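Local coordinates for protein putative citrate lyase (Ralstonia eutropha, PDB 3QQW) that is a putative magnesium-dependent lyase of the citrate lyase family that may cleave (S)-citramalyl-CoA, at residues P222-I236 and F249-I263. Sequence-based numbering, arbitrary orientation.
Sequences PAHNVCLNLKDAEVI and FLRMWSIYPAQIQPI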
loop_
_atom_site.group_PDB
_atom_site.type_symbol
_atom_site.label_atom_id
_atom_site.label_comp_id
_atom_site.label_asym_id
_atom_site.label_seq_id
_atom_site.Cartn_x
_atom_site.Cartn_y
_atom_site.Cartn_z
ATOM N N PRO C 222 -5.894 -4.108 -16.020
ATOM C CA PRO C 222 -5.502 -2.747 -15.604
ATOM C C PRO C 222 -4.928 -1.989 -16.814
ATOM O O PRO C 222 -4.052 -2.508 -17.496
ATOM C CB PRO C 222 -4.466 -2.997 -14.501
ATOM C CG PRO C 222 -4.006 -4.456 -14.702
ATOM C CD PRO C 222 -4.791 -5.069 -15.829
ATOM N N ALA C 223 -5.449 -0.774 -17.105
ATOM C CA ALA C 223 -4.983 0.025 -18.232
ATOM C C ALA C 223 -4.271 1.286 -17.776
ATOM O O ALA C 223 -4.656 1.935 -16.791
ATOM C CB ALA C 223 -6.121 0.367 -19.160
ATOM N N HIS C 224 -3.156 1.576 -18.475
ATOM C CA HIS C 224 -2.289 2.697 -18.167
ATOM C C HIS C 224 -2.696 3.951 -18.930
ATOM O O HIS C 224 -3.255 3.863 -20.011
ATOM C CB HIS C 224 -0.841 2.316 -18.480
ATOM C CG HIS C 224 0.172 3.239 -17.864
ATOM N ND1 HIS C 224 0.942 4.083 -18.639
ATOM C CD2 HIS C 224 0.512 3.412 -16.563
ATOM C CE1 HIS C 224 1.692 4.763 -17.787
ATOM N NE2 HIS C 224 1.472 4.393 -16.532
ATOM N N ASN C 225 -2.424 5.127 -18.340
ATOM C CA ASN C 225 -2.642 6.467 -18.915
ATOM C C ASN C 225 -1.739 6.652 -20.150
ATOM O O ASN C 225 -0.784 5.898 -20.331
ATOM C CB ASN C 225 -2.349 7.555 -17.863
ATOM C CG ASN C 225 -1.080 7.286 -17.089
ATOM O OD1 ASN C 225 -1.026 6.382 -16.256
ATOM N ND2 ASN C 225 -0.026 8.032 -17.371
ATOM N N VAL C 226 -2.046 7.651 -20.986
ATOM C CA VAL C 226 -1.322 7.962 -22.223
ATOM C C VAL C 226 0.128 8.389 -21.974
ATOM O O VAL C 226 0.516 8.807 -20.868
ATOM C CB VAL C 226 -2.052 9.093 -23.017
ATOM C CG1 VAL C 226 -3.462 8.670 -23.454
ATOM C CG2 VAL C 226 -2.109 10.394 -22.215
ATOM N N CYS C 227 0.912 8.344 -23.043
ATOM C CA CYS C 227 2.234 8.936 -23.072
ATOM C C CYS C 227 2.015 10.338 -23.639
ATOM O O CYS C 227 1.255 10.500 -24.601
ATOM C CB CYS C 227 3.215 8.115 -23.904
ATOM S SG CYS C 227 4.866 8.869 -24.034
ATOM N N LEU C 228 2.608 11.358 -23.026
ATOM C CA LEU C 228 2.402 12.738 -23.494
ATOM C C LEU C 228 3.240 13.050 -24.763
ATOM O O LEU C 228 2.934 14.007 -25.485
ATOM C CB LEU C 228 2.644 13.756 -22.362
ATOM C CG LEU C 228 1.603 13.657 -21.223
ATOM C CD1 LEU C 228 2.006 14.460 -20.040
ATOM C CD2 LEU C 228 0.180 14.025 -21.681
ATOM N N ASN C 229 4.230 12.189 -25.068
ATOM C CA ASN C 229 5.005 12.256 -26.291
ATOM C C ASN C 229 4.178 11.573 -27.369
ATOM O O ASN C 229 3.903 10.373 -27.282
ATOM C CB ASN C 229 6.369 11.608 -26.113
ATOM C CG ASN C 229 7.321 11.983 -27.211
ATOM O OD1 ASN C 229 7.004 11.872 -28.403
ATOM N ND2 ASN C 229 8.504 12.456 -26.824
ATOM N N LEU C 230 3.727 12.345 -28.351
ATOM C CA LEU C 230 2.802 11.876 -29.378
ATOM C C LEU C 230 3.431 11.109 -30.517
ATOM O O LEU C 230 2.734 10.270 -31.093
ATOM C CB LEU C 230 2.025 13.070 -29.961
ATOM C CG LEU C 230 1.128 13.852 -28.983
ATOM C CD1 LEU C 230 0.327 14.908 -29.704
ATOM C CD2 LEU C 230 0.178 12.941 -28.243
ATOM N N LYS C 231 4.700 11.403 -30.892
ATOM C CA LYS C 231 5.285 10.783 -32.087
ATOM C C LYS C 231 6.597 9.999 -31.873
ATOM O O LYS C 231 6.941 9.196 -32.748
ATOM C CB LYS C 231 5.511 11.858 -33.172
ATOM C CG LYS C 231 4.214 12.486 -33.708
ATOM C CD LYS C 231 4.454 13.886 -34.261
ATOM C CE LYS C 231 3.197 14.500 -34.827
ATOM N NZ LYS C 231 3.465 15.815 -35.454
ATOM N N ASP C 232 7.340 10.230 -30.761
ATOM C CA ASP C 232 8.609 9.525 -30.533
ATOM C C ASP C 232 8.325 8.105 -30.041
ATOM O O ASP C 232 8.018 7.916 -28.866
ATOM C CB ASP C 232 9.526 10.303 -29.560
ATOM C CG ASP C 232 10.965 9.835 -29.448
ATOM O OD1 ASP C 232 11.216 8.620 -29.624
ATOM O OD2 ASP C 232 11.828 10.664 -29.085
ATOM N N ALA C 233 8.444 7.110 -30.955
ATOM C CA ALA C 233 8.178 5.687 -30.701
ATOM C C ALA C 233 8.971 5.124 -29.517
ATOM O O ALA C 233 8.396 4.382 -28.723
ATOM C CB ALA C 233 8.448 4.855 -31.938
ATOM N N GLU C 234 10.245 5.512 -29.365
ATOM C CA GLU C 234 11.118 5.039 -28.288
ATOM C C GLU C 234 10.621 5.468 -26.897
ATOM O O GLU C 234 10.726 4.674 -25.959
ATOM C CB GLU C 234 12.558 5.503 -28.501
ATOM C CG GLU C 234 13.286 4.698 -29.563
ATOM C CD GLU C 234 14.774 4.962 -29.685
ATOM O OE1 GLU C 234 15.160 6.130 -29.926
ATOM O OE2 GLU C 234 15.552 3.986 -29.585
ATOM N N VAL C 235 10.085 6.707 -26.777
ATOM C CA VAL C 235 9.557 7.275 -25.532
ATOM C C VAL C 235 8.212 6.603 -25.190
ATOM O O VAL C 235 7.960 6.295 -24.010
ATOM C CB VAL C 235 9.427 8.823 -25.610
ATOM C CG1 VAL C 235 8.817 9.396 -24.331
ATOM C CG2 VAL C 235 10.774 9.474 -25.884
ATOM N N ILE C 236 7.365 6.372 -26.223
ATOM C CA ILE C 236 6.065 5.723 -26.069
ATOM C C ILE C 236 6.304 4.263 -25.604
ATOM O O ILE C 236 5.723 3.834 -24.584
ATOM C CB ILE C 236 5.172 5.814 -27.351
ATOM C CG1 ILE C 236 5.011 7.272 -27.822
ATOM C CG2 ILE C 236 3.798 5.159 -27.104
ATOM C CD1 ILE C 236 4.771 7.463 -29.331
ATOM N N PHE C 249 0.513 -3.432 -15.806
ATOM C CA PHE C 249 -0.522 -2.933 -16.714
ATOM C C PHE C 249 -0.505 -3.806 -17.953
ATOM O O PHE C 249 0.564 -4.285 -18.341
ATOM C CB PHE C 249 -0.299 -1.461 -17.065
ATOM C CG PHE C 249 -0.605 -0.515 -15.931
ATOM C CD1 PHE C 249 -1.882 -0.004 -15.760
ATOM C CD2 PHE C 249 0.391 -0.097 -15.066
ATOM C CE1 PHE C 249 -2.156 0.931 -14.752
ATOM C CE2 PHE C 249 0.113 0.820 -14.046
ATOM C CZ PHE C 249 -1.157 1.327 -13.893
ATOM N N LEU C 250 -1.692 -4.067 -18.544
ATOM C CA LEU C 250 -1.835 -4.969 -19.681
ATOM C C LEU C 250 -2.463 -4.271 -20.872
ATOM O O LEU C 250 -2.753 -4.884 -21.919
ATOM C CB LEU C 250 -2.721 -6.140 -19.212
ATOM C CG LEU C 250 -2.102 -7.096 -18.191
ATOM C CD1 LEU C 250 -3.114 -8.112 -17.735
ATOM C CD2 LEU C 250 -0.887 -7.793 -18.774
ATOM N N ARG C 251 -2.694 -2.976 -20.700
ATOM C CA ARG C 251 -3.308 -2.114 -21.701
ATOM C C ARG C 251 -2.838 -0.688 -21.453
ATOM O O ARG C 251 -2.399 -0.357 -20.350
ATOM C CB ARG C 251 -4.829 -2.234 -21.590
ATOM C CG ARG C 251 -5.665 -1.589 -22.671
ATOM C CD ARG C 251 -7.037 -2.207 -22.499
ATOM N NE ARG C 251 -8.117 -1.473 -23.139
ATOM C CZ ARG C 251 -8.766 -1.896 -24.214
ATOM N NH1 ARG C 251 -8.401 -3.014 -24.815
ATOM N NH2 ARG C 251 -9.790 -1.209 -24.690
HETATM N N MSE C 252 -2.919 0.158 -22.491
HETATM C CA MSE C 252 -2.552 1.555 -22.392
HETATM C C MSE C 252 -3.310 2.354 -23.397
HETATM O O MSE C 252 -3.456 1.932 -24.545
HETATM C CB MSE C 252 -1.047 1.729 -22.611
HETATM C CG MSE C 252 -0.544 3.082 -22.186
HETATM SE SE MSE C 252 1.357 3.072 -22.207
HETATM C CE MSE C 252 1.661 4.955 -22.596
ATOM N N TRP C 253 -3.715 3.554 -22.990
ATOM C CA TRP C 253 -4.414 4.502 -23.843
ATOM C C TRP C 253 -3.486 5.120 -24.881
ATOM O O TRP C 253 -2.294 5.299 -24.645
ATOM C CB TRP C 253 -5.029 5.608 -22.989
ATOM C CG TRP C 253 -6.249 5.221 -22.208
ATOM C CD1 TRP C 253 -6.688 3.959 -21.928
ATOM C CD2 TRP C 253 -7.182 6.118 -21.591
ATOM N NE1 TRP C 253 -7.849 4.011 -21.196
ATOM C CE2 TRP C 253 -8.185 5.326 -20.984
ATOM C CE3 TRP C 253 -7.314 7.523 -21.562
ATOM C CZ2 TRP C 253 -9.277 5.889 -20.300
ATOM C CZ3 TRP C 253 -8.404 8.077 -20.898
ATOM C CH2 TRP C 253 -9.351 7.267 -20.249
ATOM N N SER C 254 -4.067 5.516 -26.006
ATOM C CA SER C 254 -3.407 6.223 -27.087
ATOM C C SER C 254 -4.229 7.457 -27.452
ATOM O O SER C 254 -5.460 7.379 -27.494
ATOM C CB SER C 254 -3.254 5.308 -28.294
ATOM O OG SER C 254 -2.923 6.057 -29.448
ATOM N N ILE C 255 -3.564 8.581 -27.725
ATOM C CA ILE C 255 -4.251 9.814 -28.132
ATOM C C ILE C 255 -3.772 10.268 -29.510
ATOM O O ILE C 255 -4.327 11.208 -30.071
ATOM C CB ILE C 255 -4.150 10.952 -27.095
ATOM C CG1 ILE C 255 -2.701 11.140 -26.571
ATOM C CG2 ILE C 255 -5.198 10.743 -25.999
ATOM C CD1 ILE C 255 -2.425 12.441 -25.796
ATOM N N TYR C 256 -2.768 9.593 -30.059
ATOM C CA TYR C 256 -2.228 9.895 -31.384
ATOM C C TYR C 256 -1.906 8.568 -32.104
ATOM O O TYR C 256 -1.355 7.662 -31.479
ATOM C CB TYR C 256 -1.009 10.828 -31.300
ATOM C CG TYR C 256 -0.717 11.507 -32.617
ATOM C CD1 TYR C 256 -1.514 12.556 -33.076
ATOM C CD2 TYR C 256 0.327 11.070 -33.434
ATOM C CE1 TYR C 256 -1.267 13.167 -34.303
ATOM C CE2 TYR C 256 0.572 11.665 -34.670
ATOM C CZ TYR C 256 -0.224 12.720 -35.098
ATOM O OH TYR C 256 0.001 13.355 -36.301
ATOM N N PRO C 257 -2.272 8.412 -33.394
ATOM C CA PRO C 257 -2.071 7.119 -34.071
ATOM C C PRO C 257 -0.649 6.557 -34.023
ATOM O O PRO C 257 -0.482 5.338 -34.020
ATOM C CB PRO C 257 -2.480 7.420 -35.513
ATOM C CG PRO C 257 -3.514 8.489 -35.374
ATOM C CD PRO C 257 -2.974 9.366 -34.279
ATOM N N ALA C 258 0.363 7.421 -33.969
ATOM C CA ALA C 258 1.762 7.009 -33.931
ATOM C C ALA C 258 2.098 6.244 -32.628
ATOM O O ALA C 258 3.115 5.566 -32.576
ATOM C CB ALA C 258 2.658 8.227 -34.090
ATOM N N GLN C 259 1.236 6.332 -31.596
ATOM C CA GLN C 259 1.429 5.657 -30.294
ATOM C C GLN C 259 0.968 4.195 -30.295
ATOM O O GLN C 259 1.439 3.428 -29.463
ATOM C CB GLN C 259 0.685 6.392 -29.163
ATOM C CG GLN C 259 1.035 7.858 -29.031
ATOM C CD GLN C 259 0.442 8.521 -27.833
ATOM O OE1 GLN C 259 -0.733 8.374 -27.528
ATOM N NE2 GLN C 259 1.233 9.337 -27.163
ATOM N N ILE C 260 0.065 3.810 -31.231
ATOM C CA ILE C 260 -0.560 2.486 -31.296
ATOM C C ILE C 260 0.472 1.352 -31.424
ATOM O O ILE C 260 0.551 0.531 -30.499
ATOM C CB ILE C 260 -1.667 2.404 -32.383
ATOM C CG1 ILE C 260 -2.790 3.422 -32.061
ATOM C CG2 ILE C 260 -2.217 0.952 -32.520
ATOM C CD1 ILE C 260 -3.801 3.658 -33.127
ATOM N N GLN C 261 1.227 1.288 -32.538
ATOM C CA GLN C 261 2.195 0.225 -32.750
ATOM C C GLN C 261 3.227 0.149 -31.599
ATOM O O GLN C 261 3.367 -0.953 -31.072
ATOM C CB GLN C 261 2.860 0.329 -34.128
ATOM C CG GLN C 261 2.848 -0.999 -34.902
ATOM C CD GLN C 261 1.471 -1.452 -35.335
ATOM O OE1 GLN C 261 0.807 -0.806 -36.141
ATOM N NE2 GLN C 261 1.032 -2.575 -34.805
ATOM N N PRO C 262 3.859 1.250 -31.097
ATOM C CA PRO C 262 4.788 1.101 -29.946
ATOM C C PRO C 262 4.116 0.509 -28.694
ATOM O O PRO C 262 4.745 -0.296 -28.009
ATOM C CB PRO C 262 5.265 2.532 -29.673
ATOM C CG PRO C 262 5.054 3.250 -30.944
ATOM C CD PRO C 262 3.843 2.645 -31.582
ATOM N N ILE C 263 2.832 0.844 -28.431
ATOM C CA ILE C 263 2.105 0.309 -27.270
ATOM C C ILE C 263 1.839 -1.185 -27.483
ATOM O O ILE C 263 2.155 -1.974 -26.586
ATOM C CB ILE C 263 0.816 1.097 -26.931
ATOM C CG1 ILE C 263 1.159 2.497 -26.354
ATOM C CG2 ILE C 263 -0.077 0.314 -25.944
ATOM C CD1 ILE C 263 0.021 3.531 -26.365
HETATM O O HOH W 1 -0.082 6.765 -25.176
#
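With CG turned anti to the backbone N (chi1 -164°), H224 swings its imidazole across F249, whose CG, anti to its own carbonyl carbon, sets the ring with one face to H224. H224 CD2 stands over the centre of the phenyl ring, the planes at 72° in a T-shaped pair, while CB gives a CH-pi contact to the same face. Histidine suits this buried place because its carbon edge packs on F249 while NE2 is hydrogen-bonded to K208. M252, a selenomethionine, extends alongside on the same sheet face; its SE lies 3.7 Å from H224 ND1, at the imidazole edge, and its unbranched chain carries CE on to C227 CB.

Parallel strand pairing continues through the backbone: H224 N gives a hydrogen bond to R251 O (2.8 Å), and H224 O receives one from W253 N (3.0 Å). On the other face, A223 is small enough for its CB to meet R251 CB at 3.8 Å, and the guanidinium reaches away to salt bridges with E26 and D50.

Beyond the strands, Q259 NE2 donates to C227 O (2.8 Å) and N229 O (2.9 Å), both close to the amide plane, while OE1 braces the amide against its own loop by accepting from I255 N at 173°. A water links C227 N with W253 O. Aliphatic contacts add to this: V226 CG1 on W253 CB, L230 CD2 on I255 CD1, and I236 CG2 against P262 and I263.

W253, its NE1 hydrogen-bonded to D174, lies beside R88, a predicted substrate-binding residue. The whole is the last right-handed beta-alpha-beta unit of a TIM barrel, joining its seventh and eighth strands.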